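Local coordinates for protein probable zinc protease (Pseudomonas aeruginosa, PDB 4NNZ) that forms one subunit of a heterodimeric zinc protease and belongs to the M16 peptidase family, probably taking part in metal-dependent peptide hydrolysis, at residues Tyr35-Ser40 with Asp87-Tyr92; Gly48-Leu53 with Arg178-Ser183. All coordinates share one frame; numbering follows the deposited sequence.

Contact 1: Tyr35-Ser40 with Asp87-Tyr92; sequences YRIGSS and DYTAYY
Tyr35 and Thr89 form an antiparallel hydrogen-bonded pair, the last bridge here between strands 28-35 and 89-96. Tyr35 N donates to Thr89 O at 2.9 Å, and Thr89 N returns a bond to Tyr35 O at 3.2 Å; both are almost straight, at 176°. Beyond this pair the first chain leaves the sheet through an inverse gamma turn centred on Arg36, closed by a weak bond from Ile37 N to the same Tyr35 O. After the turn, Ile37 O faces the second chain again, 3.1 Å from Tyr88 CA in a C-H...O contact. Thr89 OG1 is also 3.1 Å from Ile37 O, although its proton has another acceptor within reach. The backbones come near each other once more at Gly38, whose CA is 4.4 Å from Asp87 CA. Further along, Ser40 OG approaches Asp87 OD1 at 2.8 Å; Asp86 O competes for the hydroxyl proton. Asp87 starts out pointing away, but with CG beside its backbone N (chi1 -71°) the carboxylate comes round to meet the serine. Its second oxygen, OD2, is held by Tyr158 OH and Arg306 N, which should fix the rotation of the group. On the sheet, the rings of Tyr35 and Tyr91 meet at a slant, CE2 of the former 3.9 Å from CE1 of the latter. Tyr185 ties these two rings together, stacking on Tyr35 and bonding through its hydroxyl to Tyr91 OH. Helix 100-112 packs on this aromatic pair through Met111, Glu107 and Arg110, while Arg36 and Tyr88 reach helix 367-379. Strand 80-84 flanks strand 89-96 at its other edge, through the backbone bonding of Ala90 with Phe83.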
loop_
_atom_site.group_PDB
_atom_site.type_symbol
_atom_site.label_atom_id
_atom_site.label_comp_id
_atom_site.label_asym_id
_atom_site.label_seq_id
_atom_site.Cartn_x
_atom_site.Cartn_y
_atom_site.Cartn_z
ATOM N N TYR A 35 -13.659 10.339 15.583
ATOM C CA TYR A 35 -12.748 9.304 15.981
ATOM C C TYR A 35 -11.577 9.331 15.049
ATOM O O TYR A 35 -11.746 9.480 13.888
ATOM C CB TYR A 35 -13.396 7.958 15.853
ATOM C CG TYR A 35 -14.427 7.608 16.876
ATOM C CD1 TYR A 35 -14.079 7.127 18.113
ATOM C CD2 TYR A 35 -15.756 7.710 16.582
ATOM C CE1 TYR A 35 -15.032 6.790 19.031
ATOM C CE2 TYR A 35 -16.711 7.372 17.492
ATOM C CZ TYR A 35 -16.342 6.911 18.713
ATOM O OH TYR A 35 -17.322 6.590 19.585
ATOM N N ARG A 36 -10.375 9.185 15.558
ATOM C CA ARG A 36 -9.217 9.188 14.710
ATOM C C ARG A 36 -8.893 7.824 14.154
ATOM O O ARG A 36 -7.908 7.230 14.481
ATOM C CB ARG A 36 -8.044 9.737 15.468
ATOM C CG ARG A 36 -8.229 11.139 15.932
ATOM C CD ARG A 36 -7.114 11.524 16.854
ATOM N NE ARG A 36 -7.627 11.988 18.116
ATOM C CZ ARG A 36 -7.272 11.496 19.282
ATOM N NH1 ARG A 36 -6.405 10.518 19.356
ATOM N NH2 ARG A 36 -7.787 11.983 20.370
ATOM N N ILE A 37 -9.751 7.327 13.311
ATOM C CA ILE A 37 -9.466 6.120 12.640
ATOM C C ILE A 37 -9.954 6.304 11.220
ATOM O O ILE A 37 -10.852 7.045 10.980
ATOM C CB ILE A 37 -10.062 4.932 13.394
ATOM C CG1 ILE A 37 -9.692 3.635 12.717
ATOM C CG2 ILE A 37 -11.537 5.099 13.572
ATOM C CD1 ILE A 37 -8.225 3.462 12.540
ATOM N N GLY A 38 -9.305 5.673 10.277
ATOM C CA GLY A 38 -9.539 5.984 8.907
ATOM C C GLY A 38 -8.998 4.872 8.092
ATOM O O GLY A 38 -8.452 3.966 8.638
ATOM N N SER A 39 -9.133 4.972 6.790
ATOM C CA SER A 39 -8.539 4.048 5.878
ATOM C C SER A 39 -7.031 4.051 5.809
ATOM O O SER A 39 -6.471 3.096 5.412
ATOM C CB SER A 39 -9.173 4.130 4.503
ATOM O OG SER A 39 -9.160 5.417 4.004
ATOM N N SER A 40 -6.384 5.130 6.175
ATOM C CA SER A 40 -4.943 5.172 6.164
ATOM C C SER A 40 -4.327 4.356 7.288
ATOM O O SER A 40 -3.174 4.086 7.280
ATOM C CB SER A 40 -4.402 6.589 6.099
ATOM O OG SER A 40 -4.838 7.388 7.149
ATOM N N ASP A 87 -8.484 9.775 7.067
ATOM C CA ASP A 87 -8.023 10.048 8.392
ATOM C C ASP A 87 -9.015 10.053 9.518
ATOM O O ASP A 87 -8.611 10.076 10.639
ATOM C CB ASP A 87 -7.236 11.339 8.406
ATOM C CG ASP A 87 -5.921 11.205 7.730
ATOM O OD1 ASP A 87 -5.410 10.100 7.699
ATOM O OD2 ASP A 87 -5.401 12.174 7.214
ATOM N N TYR A 88 -10.294 10.029 9.243
ATOM C CA TYR A 88 -11.232 10.086 10.325
ATOM C C TYR A 88 -12.593 9.499 10.059
ATOM O O TYR A 88 -12.973 9.245 8.959
ATOM C CB TYR A 88 -11.360 11.510 10.828
ATOM C CG TYR A 88 -11.717 12.455 9.768
ATOM C CD1 TYR A 88 -12.998 12.593 9.365
ATOM C CD2 TYR A 88 -10.767 13.172 9.133
ATOM C CE1 TYR A 88 -13.323 13.451 8.363
ATOM C CE2 TYR A 88 -11.080 14.043 8.142
ATOM C CZ TYR A 88 -12.362 14.178 7.770
ATOM O OH TYR A 88 -12.678 15.017 6.779
ATOM N N THR A 89 -13.306 9.261 11.134
ATOM C CA THR A 89 -14.688 8.890 11.106
ATOM C C THR A 89 -15.472 9.783 12.004
ATOM O O THR A 89 -15.176 9.875 13.145
ATOM C CB THR A 89 -14.832 7.517 11.661
ATOM O OG1 THR A 89 -13.908 6.688 10.986
ATOM C CG2 THR A 89 -16.214 7.008 11.468
ATOM N N ALA A 90 -16.487 10.432 11.487
ATOM C CA ALA A 90 -17.241 11.367 12.281
ATOM C C ALA A 90 -18.728 11.137 12.328
ATOM O O ALA A 90 -19.337 10.931 11.342
ATOM C CB ALA A 90 -16.946 12.768 11.826
ATOM N N TYR A 91 -19.310 11.225 13.504
ATOM C CA TYR A 91 -20.735 11.138 13.638
ATOM C C TYR A 91 -21.243 12.440 14.191
ATOM O O TYR A 91 -20.747 12.913 15.161
ATOM C CB TYR A 91 -21.122 10.009 14.560
ATOM C CG TYR A 91 -20.578 8.661 14.224
ATOM C CD1 TYR A 91 -19.284 8.342 14.485
ATOM C CD2 TYR A 91 -21.372 7.700 13.687
ATOM C CE1 TYR A 91 -18.791 7.108 14.199
ATOM C CE2 TYR A 91 -20.886 6.462 13.398
ATOM C CZ TYR A 91 -19.593 6.179 13.660
ATOM O OH TYR A 91 -19.104 4.957 13.377
ATOM N N TYR A 92 -22.235 13.025 13.555
ATOM C CA TYR A 92 -22.759 14.276 14.013
ATOM C C TYR A 92 -24.247 14.334 13.938
ATOM O O TYR A 92 -24.845 13.735 13.096
ATOM C CB TYR A 92 -22.213 15.405 13.180
ATOM C CG TYR A 92 -22.566 15.277 11.742
ATOM C CD1 TYR A 92 -21.760 14.587 10.889
ATOM C CD2 TYR A 92 -23.709 15.834 11.243
ATOM C CE1 TYR A 92 -22.072 14.463 9.564
ATOM C CE2 TYR A 92 -24.036 15.720 9.918
ATOM C CZ TYR A 92 -23.215 15.033 9.079
ATOM O OH TYR A 92 -23.523 14.899 7.745
#

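Contact 2: Gly48-Leu53 with Arg178-Ser183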
loop_
_atom_site.group_PDB
_atom_site.type_symbol
_atom_site.label_atom_id
_atom_site.label_comp_id
_atom_site.label_asym_id
_atom_site.label_seq_id
_atom_site.Cartn_x
_atom_site.Cartn_y
_atom_site.Cartn_z
ATOM N N GLY A 48 -11.149 -1.321 4.046
ATOM C CA GLY A 48 -12.536 -0.971 4.075
ATOM C C GLY A 48 -13.183 -1.150 5.394
ATOM O O GLY A 48 -14.347 -0.979 5.503
ATOM N N LEU A 49 -12.389 -1.518 6.376
ATOM C CA LEU A 49 -12.839 -1.823 7.717
ATOM C C LEU A 49 -13.441 -0.682 8.480
ATOM O O LEU A 49 -14.378 -0.871 9.173
ATOM C CB LEU A 49 -11.675 -2.374 8.514
ATOM C CG LEU A 49 -11.810 -3.606 9.381
ATOM C CD1 LEU A 49 -12.616 -4.695 8.736
ATOM C CD2 LEU A 49 -10.427 -4.098 9.680
ATOM N N SER A 50 -12.849 0.488 8.401
ATOM C CA SER A 50 -13.354 1.633 9.102
ATOM C C SER A 50 -14.658 2.099 8.583
ATOM O O SER A 50 -15.535 2.440 9.311
ATOM C CB SER A 50 -12.351 2.753 9.057
ATOM O OG SER A 50 -11.098 2.197 8.983
ATOM N N HIS A 51 -14.760 2.154 7.283
ATOM C CA HIS A 51 -15.977 2.486 6.629
ATOM C C HIS A 51 -17.102 1.466 6.849
ATOM O O HIS A 51 -18.229 1.827 6.914
ATOM C CB HIS A 51 -15.696 2.749 5.171
ATOM C CG HIS A 51 -16.919 2.833 4.349
ATOM N ND1 HIS A 51 -17.589 1.721 3.918
ATOM C CD2 HIS A 51 -17.622 3.892 3.915
ATOM C CE1 HIS A 51 -18.660 2.093 3.259
ATOM N NE2 HIS A 51 -18.696 3.407 3.233
ATOM N N ALA A 52 -16.793 0.199 6.888
ATOM C CA ALA A 52 -17.776 -0.794 7.206
ATOM C C ALA A 52 -18.279 -0.702 8.621
ATOM O O ALA A 52 -19.442 -0.868 8.886
ATOM C CB ALA A 52 -17.232 -2.172 6.951
ATOM N N LEU A 53 -17.372 -0.486 9.539
ATOM C CA LEU A 53 -17.722 -0.462 10.916
ATOM C C LEU A 53 -18.666 0.677 11.137
ATOM O O LEU A 53 -19.577 0.565 11.904
ATOM C CB LEU A 53 -16.482 -0.324 11.771
ATOM C CG LEU A 53 -16.621 -0.318 13.284
ATOM C CD1 LEU A 53 -17.339 -1.533 13.808
ATOM C CD2 LEU A 53 -15.286 -0.178 13.952
ATOM N N ARG A 178 -15.170 -6.366 14.957
ATOM C CA ARG A 178 -15.205 -6.193 16.386
ATOM C C ARG A 178 -13.895 -5.725 16.896
ATOM O O ARG A 178 -13.816 -4.951 17.804
ATOM C CB ARG A 178 -15.493 -7.517 17.064
ATOM C CG ARG A 178 -16.904 -8.005 16.928
ATOM C CD ARG A 178 -17.149 -9.206 17.796
ATOM N NE ARG A 178 -18.528 -9.636 17.742
ATOM C CZ ARG A 178 -18.906 -10.813 17.278
ATOM N NH1 ARG A 178 -18.008 -11.660 16.827
ATOM N NH2 ARG A 178 -20.177 -11.151 17.266
ATOM N N HIS A 179 -12.857 -6.311 16.359
ATOM C CA HIS A 179 -11.528 -6.043 16.787
ATOM C C HIS A 179 -11.116 -4.647 16.478
ATOM O O HIS A 179 -10.428 -4.009 17.222
ATOM C CB HIS A 179 -10.599 -7.025 16.143
ATOM C CG HIS A 179 -9.193 -6.886 16.589
ATOM N ND1 HIS A 179 -8.757 -7.342 17.806
ATOM C CD2 HIS A 179 -8.127 -6.318 15.992
ATOM C CE1 HIS A 179 -7.478 -7.071 17.938
ATOM N NE2 HIS A 179 -7.071 -6.450 16.848
ATOM N N TRP A 180 -11.530 -4.204 15.317
ATOM C CA TRP A 180 -11.300 -2.867 14.879
ATOM C C TRP A 180 -12.029 -1.922 15.777
ATOM O O TRP A 180 -11.538 -0.872 16.085
ATOM C CB TRP A 180 -11.721 -2.732 13.435
ATOM C CG TRP A 180 -11.159 -1.593 12.706
ATOM C CD1 TRP A 180 -11.819 -0.519 12.322
ATOM C CD2 TRP A 180 -9.830 -1.433 12.222
ATOM N NE1 TRP A 180 -11.022 0.325 11.662
ATOM C CE2 TRP A 180 -9.785 -0.218 11.573
ATOM C CE3 TRP A 180 -8.678 -2.199 12.278
ATOM C CZ2 TRP A 180 -8.654 0.258 10.997
ATOM C CZ3 TRP A 180 -7.578 -1.726 11.720
ATOM C CH2 TRP A 180 -7.561 -0.511 11.075
ATOM N N TYR A 181 -13.222 -2.295 16.184
ATOM C CA TYR A 181 -13.967 -1.464 17.081
ATOM C C TYR A 181 -13.254 -1.355 18.400
ATOM O O TYR A 181 -13.103 -0.295 18.929
ATOM C CB TYR A 181 -15.389 -1.975 17.254
ATOM C CG TYR A 181 -16.111 -1.360 18.403
ATOM C CD1 TYR A 181 -15.837 -1.752 19.678
ATOM C CD2 TYR A 181 -17.042 -0.380 18.220
ATOM C CE1 TYR A 181 -16.456 -1.186 20.749
ATOM C CE2 TYR A 181 -17.678 0.182 19.292
ATOM C CZ TYR A 181 -17.372 -0.236 20.551
ATOM O OH TYR A 181 -17.991 0.301 21.625
ATOM N N GLU A 182 -12.780 -2.470 18.903
ATOM C CA GLU A 182 -12.100 -2.506 20.163
ATOM C C GLU A 182 -10.865 -1.693 20.162
ATOM O O GLU A 182 -10.540 -1.086 21.142
ATOM C CB GLU A 182 -11.663 -3.925 20.459
ATOM C CG GLU A 182 -12.671 -4.738 21.208
ATOM C CD GLU A 182 -12.400 -6.213 21.109
ATOM O OE1 GLU A 182 -11.581 -6.623 20.289
ATOM O OE2 GLU A 182 -13.009 -6.970 21.865
ATOM N N SER A 183 -10.110 -1.795 19.095
ATOM C CA SER A 183 -8.858 -1.118 19.005
ATOM C C SER A 183 -8.935 0.368 18.946
ATOM O O SER A 183 -8.139 1.025 19.524
ATOM C CB SER A 183 -8.076 -1.644 17.833
ATOM O OG SER A 183 -8.303 -3.007 17.709
#
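Ser50 OG is approached by two groups: Trp180 NE1 at 3.3 Å, and Gly38 O in a weak bond from outside the two segments. The indole bond is itself weak, bent to 131° at the hydrogen, and doubtful, because Ser50 OG lies too close to another atom of the model for its position to be trusted. Ser50 lies on helix 49-56, which carries the HxxEH sequence of M16 peptidases starting at His51; in relatives this motif supplies zinc ligands. His51 points away from helix 174-184, and its side chain touches Glu131 of helix 118-137, so the indole packs on a different side of the motif helix. The two helix segments are nearly perpendicular (crossing angle -93°), with axes 10.0 Å apart, and Trp180 buries more surface in the contact than any other residue. Leu49 covers one indole face: its CB sits 4.1 Å from the centroid of the five-membered ring, only 3° off the normal, a CH-pi contact. From the same residue, CD2 lies on this face but toward the rim, 3.7 Å from Trp180 CE3. Trp180 also meets Trp184 edge-to-face, which should further limit its rotation. At the start of the motif helix, Gly48 occupies the N-cap position, and the Glu42 carboxylate accepts from Gly48 N and Ser50 N. Tyr181 contributes its CA and CB rather than its ring end, which leads away to a hydroxyl bond with Arg110 O. Leu53, CG anti to its backbone N, completes the interface: its CD2 lies in the indole plane at the edge, 3.8 Å from Trp180 CD1, and also 3.6 Å from Tyr181 CA.

The centres of contacts 1 and 2 lie about 11 Å apart, and the two touch directly: Ile37 CD1 packs 3.6 Å from Trp180 CZ2. Along the chain their segments alternate, 35-40, 48-53, 87-92 and 178-183, so the polypeptide passes between the two sites repeatedly. The loop after strand 28-35 leads directly to helix 49-56, connecting the mixed sheet of contact 1 to the helix crossing of contact 2. Helix 100-112 reaches both, through Tyr35 and Tyr91 in one and Tyr181 in the other. Contact 1 thus lies at the sheet end of the loop, and contact 2 on the helix carrying HxxEH, where it meets helix 174-184.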